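Side-chain contacts in terminase, large subunit (PDB 4DKW), which drives viral DNA into empty capsids with ATP and cuts the genome to start and end packaging, the chain here being its C-terminal nuclease domain: residues Y157-D160 and K164-K167; D24-I29 and V53-R58. One frame throughout, in Å; residues are numbered along the deposited sequence.

Contact 1: Y157-D160 and K164-K167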
ATOM      1  N   TYR A 157      -0.367  -0.836  15.110  1.00 27.41           N
ATOM      2  CA  TYR A 157       0.450  -1.930  14.596  1.00 26.60           C
ATOM      3  C   TYR A 157       1.488  -2.373  15.636  1.00 30.46           C
ATOM      4  O   TYR A 157       2.363  -1.587  16.033  1.00 30.56           O
ATOM      5  CB  TYR A 157       1.155  -1.470  13.326  1.00 20.10           C
ATOM      6  CG  TYR A 157       1.470  -2.561  12.326  1.00 23.51           C
ATOM      7  CD1 TYR A 157       0.583  -3.608  12.102  1.00 20.98           C
ATOM      8  CD2 TYR A 157       2.633  -2.509  11.563  1.00 22.63           C
ATOM      9  CE1 TYR A 157       0.867  -4.596  11.155  1.00 25.36           C
ATOM     10  CE2 TYR A 157       2.918  -3.474  10.620  1.00 19.91           C
ATOM     11  CZ  TYR A 157       2.040  -4.516  10.418  1.00 24.32           C
ATOM     12  OH  TYR A 157       2.333  -5.471   9.457  1.00 24.61           O
ATOM     13  N   HIS A 158       1.404  -3.634  16.066  1.00 27.30           N
ATOM     14  CA  HIS A 158       2.246  -4.109  17.164  1.00 25.25           C
ATOM     15  C   HIS A 158       2.594  -5.591  17.047  1.00 27.46           C
ATOM     16  O   HIS A 158       2.077  -6.299  16.183  1.00 26.48           O
ATOM     17  CB  HIS A 158       1.554  -3.843  18.501  1.00 23.66           C
ATOM     18  CG  HIS A 158       0.305  -4.649  18.700  1.00 27.76           C
ATOM     19  ND1 HIS A 158      -0.899  -4.321  18.114  1.00 25.75           N
ATOM     20  CD2 HIS A 158       0.080  -5.785  19.409  1.00 23.31           C
ATOM     21  CE1 HIS A 158      -1.815  -5.209  18.463  1.00 28.21           C
ATOM     22  NE2 HIS A 158      -1.244  -6.106  19.248  1.00 29.01           N
ATOM     23  N   ARG A 159       3.476  -6.053  17.928  1.00 25.75           N
ATOM     24  CA  ARG A 159       3.822  -7.462  18.002  1.00 21.79           C
ATOM     25  C   ARG A 159       3.180  -8.105  19.224  1.00 29.64           C
ATOM     26  O   ARG A 159       2.935  -7.435  20.232  1.00 25.11           O
ATOM     27  CB  ARG A 159       5.335  -7.636  18.062  1.00 21.65           C
ATOM     28  CG  ARG A 159       6.030  -7.207  16.794  1.00 26.27           C
ATOM     29  CD  ARG A 159       7.539  -7.277  16.897  1.00 22.60           C
ATOM     30  NE  ARG A 159       8.136  -6.757  15.674  1.00 25.42           N
ATOM     31  CZ  ARG A 159       8.275  -7.462  14.555  1.00 30.57           C
ATOM     32  NH1 ARG A 159       7.884  -8.732  14.502  1.00 25.72           N
ATOM     33  NH2 ARG A 159       8.812  -6.897  13.482  1.00 32.36           N
ATOM     34  N   ASP A 160       2.902  -9.403  19.140  1.00 26.16           N
ATOM     35  CA  ASP A 160       2.318 -10.094  20.279  1.00 28.26           C
ATOM     36  C   ASP A 160       3.361 -10.352  21.362  1.00 33.85           C
ATOM     37  O   ASP A 160       4.496  -9.875  21.272  1.00 27.87           O
ATOM     38  CB  ASP A 160       1.583 -11.385  19.870  1.00 26.30           C
ATOM     39  CG  ASP A 160       2.480 -12.404  19.195  1.00 29.62           C
ATOM     40  OD1 ASP A 160       3.698 -12.452  19.478  1.00 28.00           O
ATOM     41  OD2 ASP A 160       1.945 -13.190  18.382  1.00 33.59           O
ATOM     42  N   LYS A 164       5.774 -11.771  17.370  1.00 23.76           N
ATOM     43  CA  LYS A 164       5.205 -11.901  16.028  1.00 23.33           C
ATOM     44  C   LYS A 164       4.286 -10.725  15.721  1.00 24.71           C
ATOM     45  O   LYS A 164       3.551 -10.271  16.600  1.00 27.40           O
ATOM     46  CB  LYS A 164       4.414 -13.205  15.894  1.00 24.74           C
ATOM     47  CG  LYS A 164       5.271 -14.443  15.760  1.00 27.96           C
ATOM     48  CD  LYS A 164       4.441 -15.616  15.249  1.00 31.50           C
ATOM     49  CE  LYS A 164       4.113 -15.456  13.767  1.00 34.27           C
ATOM     50  NZ  LYS A 164       3.150 -16.491  13.274  1.00 33.25           N
ATOM     51  N   ILE A 165       4.318 -10.241  14.480  1.00 22.33           N
ATOM     52  CA  ILE A 165       3.388  -9.207  14.028  1.00 22.74           C
ATOM     53  C   ILE A 165       1.964  -9.663  14.289  1.00 27.32           C
ATOM     54  O   ILE A 165       1.605 -10.796  13.985  1.00 31.46           O
ATOM     55  CB  ILE A 165       3.511  -8.950  12.512  1.00 23.07           C
ATOM     56  CG1 ILE A 165       4.910  -8.457  12.147  1.00 23.05           C
ATOM     57  CG2 ILE A 165       2.468  -7.933  12.050  1.00 20.06           C
ATOM     58  CD1 ILE A 165       5.258  -8.680  10.717  1.00 19.43           C
ATOM     59  N   VAL A 166       1.160  -8.795  14.883  1.00 31.01           N
ATOM     60  CA  VAL A 166      -0.260  -9.071  15.033  1.00 28.13           C
ATOM     61  C   VAL A 166      -0.949  -8.506  13.793  1.00 32.45           C
ATOM     62  O   VAL A 166      -0.977  -7.290  13.570  1.00 32.70           O
ATOM     63  CB  VAL A 166      -0.831  -8.469  16.335  1.00 28.06           C
ATOM     64  CG1 VAL A 166      -2.348  -8.596  16.370  1.00 23.23           C
ATOM     65  CG2 VAL A 166      -0.215  -9.163  17.541  1.00 22.52           C
ATOM     66  N   LYS A 167      -1.474  -9.403  12.968  1.00 25.44           N
ATOM     67  CA  LYS A 167      -1.998  -9.018  11.668  1.00 28.28           C
ATOM     68  C   LYS A 167      -3.475  -8.638  11.682  1.00 25.23           C
ATOM     69  O   LYS A 167      -4.310  -9.365  11.167  1.00 28.54           O
ATOM     70  CB  LYS A 167      -1.681 -10.111  10.642  1.00 26.49           C
ATOM     71  CG  LYS A 167      -0.195 -10.135  10.321  1.00 24.16           C
ATOM     72  CD  LYS A 167       0.231 -11.312   9.494  1.00 30.78           C
ATOM     73  CE  LYS A 167       1.678 -11.115   9.042  1.00 29.37           C
ATOM     74  NZ  LYS A 167       2.128 -12.182   8.091  1.00 37.35           N
TER
HETATM   75  O   HOH W   1      -1.069  -5.243  15.119  1.00 44.23           O
HETATM   76  O   HOH W   2       1.068 -12.766  15.945  1.00 18.75           O

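Contact 2: D24-I29 and V53-R58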
ATOM      1  N   ASP A  24       6.090  16.134 -12.429  1.00 32.88           N
ATOM      2  CA  ASP A  24       6.178  15.308 -13.627  1.00 28.28           C
ATOM      3  C   ASP A  24       7.168  14.150 -13.530  1.00 25.98           C
ATOM      4  O   ASP A  24       6.964  13.098 -14.129  1.00 31.54           O
ATOM      5  CB  ASP A  24       6.579  16.186 -14.817  1.00 38.77           C
ATOM      6  CG  ASP A  24       5.386  16.722 -15.574  1.00 48.39           C
ATOM      7  OD1 ASP A  24       4.245  16.476 -15.131  1.00 48.99           O
ATOM      8  OD2 ASP A  24       5.595  17.387 -16.615  1.00 53.72           O
ATOM      9  N   HIS A  25       8.249  14.353 -12.798  1.00 24.06           N
ATOM     10  CA  HIS A  25       9.345  13.400 -12.759  1.00 23.96           C
ATOM     11  C   HIS A  25       9.230  12.405 -11.607  1.00 21.25           C
ATOM     12  O   HIS A  25      10.093  11.548 -11.455  1.00 25.12           O
ATOM     13  CB  HIS A  25      10.683  14.147 -12.638  1.00 29.33           C
ATOM     14  CG  HIS A  25      10.701  15.150 -11.525  1.00 32.73           C
ATOM     15  ND1 HIS A  25      11.825  15.516 -10.833  1.00 31.40           N
ATOM     16  CD2 HIS A  25       9.729  15.858 -10.982  1.00 32.81           C
ATOM     17  CE1 HIS A  25      11.526  16.399  -9.915  1.00 33.65           C
ATOM     18  NE2 HIS A  25      10.256  16.630  -9.967  1.00 37.93           N
ATOM     19  N   PHE A  26       8.186  12.515 -10.791  1.00 23.45           N
ATOM     20  CA  PHE A  26       7.966  11.527  -9.729  1.00 24.57           C
ATOM     21  C   PHE A  26       7.365  10.301 -10.360  1.00 21.29           C
ATOM     22  O   PHE A  26       6.712  10.403 -11.386  1.00 21.55           O
ATOM     23  CB  PHE A  26       7.010  12.025  -8.636  1.00 22.11           C
ATOM     24  CG  PHE A  26       7.645  12.944  -7.620  1.00 21.52           C
ATOM     25  CD1 PHE A  26       8.836  13.601  -7.893  1.00 23.58           C
ATOM     26  CD2 PHE A  26       7.035  13.154  -6.393  1.00 20.61           C
ATOM     27  CE1 PHE A  26       9.396  14.446  -6.966  1.00 22.09           C
ATOM     28  CE2 PHE A  26       7.595  13.998  -5.464  1.00 23.48           C
ATOM     29  CZ  PHE A  26       8.777  14.640  -5.745  1.00 23.81           C
ATOM     30  N   TYR A  27       7.593   9.145  -9.746  1.00 20.54           N
ATOM     31  CA  TYR A  27       6.967   7.908 -10.188  1.00 21.17           C
ATOM     32  C   TYR A  27       5.741   7.575  -9.339  1.00 21.38           C
ATOM     33  O   TYR A  27       5.664   7.947  -8.167  1.00 24.27           O
ATOM     34  CB  TYR A  27       7.977   6.767 -10.159  1.00 20.73           C
ATOM     35  CG  TYR A  27       9.004   6.893 -11.250  1.00 22.77           C
ATOM     36  CD1 TYR A  27       9.011   6.012 -12.322  1.00 23.36           C
ATOM     37  CD2 TYR A  27       9.949   7.912 -11.227  1.00 19.81           C
ATOM     38  CE1 TYR A  27       9.940   6.125 -13.327  1.00 23.62           C
ATOM     39  CE2 TYR A  27      10.884   8.036 -12.229  1.00 21.13           C
ATOM     40  CZ  TYR A  27      10.880   7.142 -13.276  1.00 26.72           C
ATOM     41  OH  TYR A  27      11.813   7.248 -14.284  1.00 27.55           O
ATOM     42  N   VAL A  28       4.779   6.886  -9.946  1.00 22.24           N
ATOM     43  CA  VAL A  28       3.484   6.638  -9.319  1.00 21.44           C
ATOM     44  C   VAL A  28       3.111   5.162  -9.409  1.00 21.04           C
ATOM     45  O   VAL A  28       3.233   4.551 -10.467  1.00 24.97           O
ATOM     46  CB  VAL A  28       2.356   7.475  -9.991  1.00 27.30           C
ATOM     47  CG1 VAL A  28       1.026   7.240  -9.287  1.00 23.34           C
ATOM     48  CG2 VAL A  28       2.703   8.967  -9.999  1.00 26.38           C
ATOM     49  N   ILE A  29       2.669   4.592  -8.292  1.00 19.69           N
ATOM     50  CA  ILE A  29       2.179   3.216  -8.271  1.00 19.12           C
ATOM     51  C   ILE A  29       1.037   3.087  -7.268  1.00 21.53           C
ATOM     52  O   ILE A  29       1.012   3.765  -6.243  1.00 20.15           O
ATOM     53  CB  ILE A  29       3.313   2.182  -7.977  1.00 24.85           C
ATOM     54  CG1 ILE A  29       2.831   0.757  -8.253  1.00 23.85           C
ATOM     55  CG2 ILE A  29       3.855   2.313  -6.549  1.00 19.16           C
ATOM     56  CD1 ILE A  29       3.878  -0.284  -8.056  1.00 21.75           C
ATOM     57  N   VAL A  53      12.734   9.428  -2.047  1.00 23.13           N
ATOM     58  CA  VAL A  53      11.743   9.686  -1.005  1.00 17.55           C
ATOM     59  C   VAL A  53      10.387   9.175  -1.479  1.00 16.18           C
ATOM     60  O   VAL A  53      10.035   9.348  -2.645  1.00 18.01           O
ATOM     61  CB  VAL A  53      11.647  11.202  -0.665  1.00 14.19           C
ATOM     62  CG1 VAL A  53      10.530  11.476   0.355  1.00 14.10           C
ATOM     63  CG2 VAL A  53      12.973  11.710  -0.116  1.00 13.26           C
ATOM     64  N   PHE A  54       9.636   8.549  -0.572  1.00 16.99           N
ATOM     65  CA  PHE A  54       8.313   8.009  -0.871  1.00 21.87           C
ATOM     66  C   PHE A  54       7.221   8.830  -0.205  1.00 21.08           C
ATOM     67  O   PHE A  54       7.377   9.253   0.941  1.00 21.64           O
ATOM     68  CB  PHE A  54       8.214   6.558  -0.403  1.00 19.60           C
ATOM     69  CG  PHE A  54       9.189   5.645  -1.086  1.00 20.14           C
ATOM     70  CD1 PHE A  54       8.791   4.871  -2.160  1.00 15.90           C
ATOM     71  CD2 PHE A  54      10.503   5.569  -0.657  1.00 18.59           C
ATOM     72  CE1 PHE A  54       9.694   4.036  -2.794  1.00 20.65           C
ATOM     73  CE2 PHE A  54      11.402   4.738  -1.282  1.00 23.17           C
ATOM     74  CZ  PHE A  54      10.995   3.967  -2.355  1.00 19.17           C
ATOM     75  N   TYR A  55       6.123   9.050  -0.929  1.00 21.21           N
ATOM     76  CA  TYR A  55       4.968   9.772  -0.393  1.00 20.72           C
ATOM     77  C   TYR A  55       3.726   8.912  -0.561  1.00 21.78           C
ATOM     78  O   TYR A  55       3.357   8.556  -1.682  1.00 18.97           O
ATOM     79  CB  TYR A  55       4.752  11.101  -1.131  1.00 13.47           C
ATOM     80  CG  TYR A  55       5.945  12.034  -1.087  1.00 17.31           C
ATOM     81  CD1 TYR A  55       6.056  12.987  -0.076  1.00 17.05           C
ATOM     82  CD2 TYR A  55       6.959  11.962  -2.046  1.00 14.57           C
ATOM     83  CE1 TYR A  55       7.139  13.852  -0.019  1.00 18.99           C
ATOM     84  CE2 TYR A  55       8.053  12.821  -1.989  1.00 16.60           C
ATOM     85  CZ  TYR A  55       8.129  13.764  -0.968  1.00 20.73           C
ATOM     86  OH  TYR A  55       9.191  14.637  -0.891  1.00 26.91           O
ATOM     87  N   LEU A  56       3.097   8.555   0.552  1.00 18.87           N
ATOM     88  CA  LEU A  56       1.817   7.886   0.491  1.00 18.55           C
ATOM     89  C   LEU A  56       0.791   8.991   0.266  1.00 23.46           C
ATOM     90  O   LEU A  56       0.460   9.731   1.186  1.00 20.19           O
ATOM     91  CB  LEU A  56       1.552   7.120   1.784  1.00 18.10           C
ATOM     92  CG  LEU A  56       0.253   6.314   1.783  1.00 17.91           C
ATOM     93  CD1 LEU A  56       0.262   5.295   0.650  1.00 17.37           C
ATOM     94  CD2 LEU A  56       0.080   5.630   3.121  1.00 14.32           C
ATOM     95  N   ALA A  57       0.316   9.120  -0.974  1.00 22.69           N
ATOM     96  CA  ALA A  57      -0.462  10.289  -1.382  1.00 21.64           C
ATOM     97  C   ALA A  57      -1.987  10.097  -1.368  1.00 25.44           C
ATOM     98  O   ALA A  57      -2.727  11.058  -1.191  1.00 31.07           O
ATOM     99  CB  ALA A  57      -0.004  10.754  -2.761  1.00 17.95           C
ATOM    100  N   ARG A  58      -2.455   8.868  -1.578  1.00 22.33           N
ATOM    101  CA  ARG A  58      -3.889   8.596  -1.580  1.00 20.98           C
ATOM    102  C   ARG A  58      -4.168   7.296  -0.840  1.00 23.94           C
ATOM    103  O   ARG A  58      -3.431   6.332  -0.989  1.00 24.57           O
ATOM    104  CB  ARG A  58      -4.437   8.489  -3.008  1.00 24.57           C
ATOM    105  CG  ARG A  58      -4.074   9.628  -3.946  1.00 21.93           C
ATOM    106  CD  ARG A  58      -4.966  10.815  -3.716  1.00 32.38           C
ATOM    107  NE  ARG A  58      -4.807  11.824  -4.760  1.00 39.75           N
ATOM    108  CZ  ARG A  58      -3.973  12.859  -4.686  1.00 44.95           C
ATOM    109  NH1 ARG A  58      -3.203  13.034  -3.613  1.00 42.48           N
ATOM    110  NH2 ARG A  58      -3.907  13.724  -5.688  1.00 48.54           N
TER

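Contact 1: Y157-D160 and K164-K167
Arg159 and Ile165 face each other as a single antiparallel bridge, the chain having doubled back through a short turn. Two backbone hydrogen bonds close it: Val166 N gives a nearly straight bond to His158 O at 3.0 Å, and Asp160 N one to Lys164 O at 2.8 Å. The Lys164 carbonyl also receives a CA-H...O contact from Arg159 CA.

Asp160 then ties the turn together. With CG held between its own N and carbonyl carbon (chi1 60°), the short carboxylate folds back over the turn, and Lys164 N reaches OD1 at 3.0 Å from above the carboxylate plane. OD1 also takes the N-H of Asn162, while OD2 accepts from a water that donates to Ile165 O as well. A short acidic residue suits this place because its two oxygens can serve several N-H and water donors at once. The Lys164 chain lies beside the carboxylate, pointing the same way, but Asp160 OD2 and Lys164 NZ stay 6.2 Å apart.

The apolar contacts come from two consecutive residues, Val166 toward His158 and Asp160, Ile165 toward Tyr157 and Arg159. Branched Val166 sets CB over one face of the His158 imidazole in a CH-pi contact, 4.1 Å from the ring centroid, while His158 ND1 is bonded to Leu156 O. CG2 of Val166 also meets Asp160 CB at 3.7 Å. Ile165 sends CG2 obliquely to the phenol of Tyr157, CG2 to CE1 being 3.8 Å, and lays CG1 by Arg159 NH1, whose charge is paired with Glu126.

This surface turn follows helix 148-156 and precedes helix 171-181, which opens with the magnesium ligand Asp171. Strand 158-159 pairs antiparallel with strand 5-6, and Ile165 and Tyr157 both pack on Ile129 of helix 125-137.

Contact 2: D24-I29 and V53-R58
Phe26 and Tyr55 meet across one face of the central mixed sheet of an RNase H-like nuclease fold. Strand 40-48 lies between strands 27-33 and 53-62, pairing antiparallel with both, and Phe26 sits at the approach to the first. The two rings therefore span a whole intervening strand, and they alone carry the contact between 24-29 and 53-58.

Their planes are nearly parallel, inclined by only 12°, but the rings are slid far apart, with centroids separated by 5.8 Å, and barely overlap. The meeting is made by one corner of each ring: Phe26 CE2 approaches Tyr55 CE2 at 3.7 Å and CD2 at 4.0 Å. This is apolar contact between neighbouring aromatic groups rather than a full stack.

Both side chains leave their backbones toward the other segment, both with CG anti to the carbonyl carbon (chi1 -80° for Phe26, -58° for Tyr55). Large flat side chains suit these positions because they can reach across the width of the strand between them. Phe26, wholly hydrocarbon, is the buried partner and also touches Asp48 of the strand beneath. Tyr55 is partly exposed; its ring packs edge-to-face with Phe20 and touches Lys142 of strand 141-144, which pairs in parallel with 53-62.

Farther along, Ala57 and Arg58 both face Gln44 in a classic beta bulge. There the Arg58 guanidinium turns back on its own strand, NH1 donating in the guanidinium plane to Ala57 O at 3.2 Å, from above the carbonyl plane.

Contact 2 comes first along the chain and closes before contact 1 opens. Their centres are 28 Å apart, on opposite sides of the chain's centre, with nearest atoms about 12 Å apart, and they share no strand. Contact 2 belongs to the main mixed sheet, whereas 157-160 joins a separate two-stranded sheet with strand 5-6. The catalytic metal site relates them: strand 27-33, part of which lies in 24-29, ends at the magnesium ligand Asp33, while the loop holding 164-167 leads into helix 171-181 and Asp171. Tyr157 of contact 1 lies about 10 Å from a bound magnesium ion, between nearest side-chain atoms and metal; contact 2 sits away from that site.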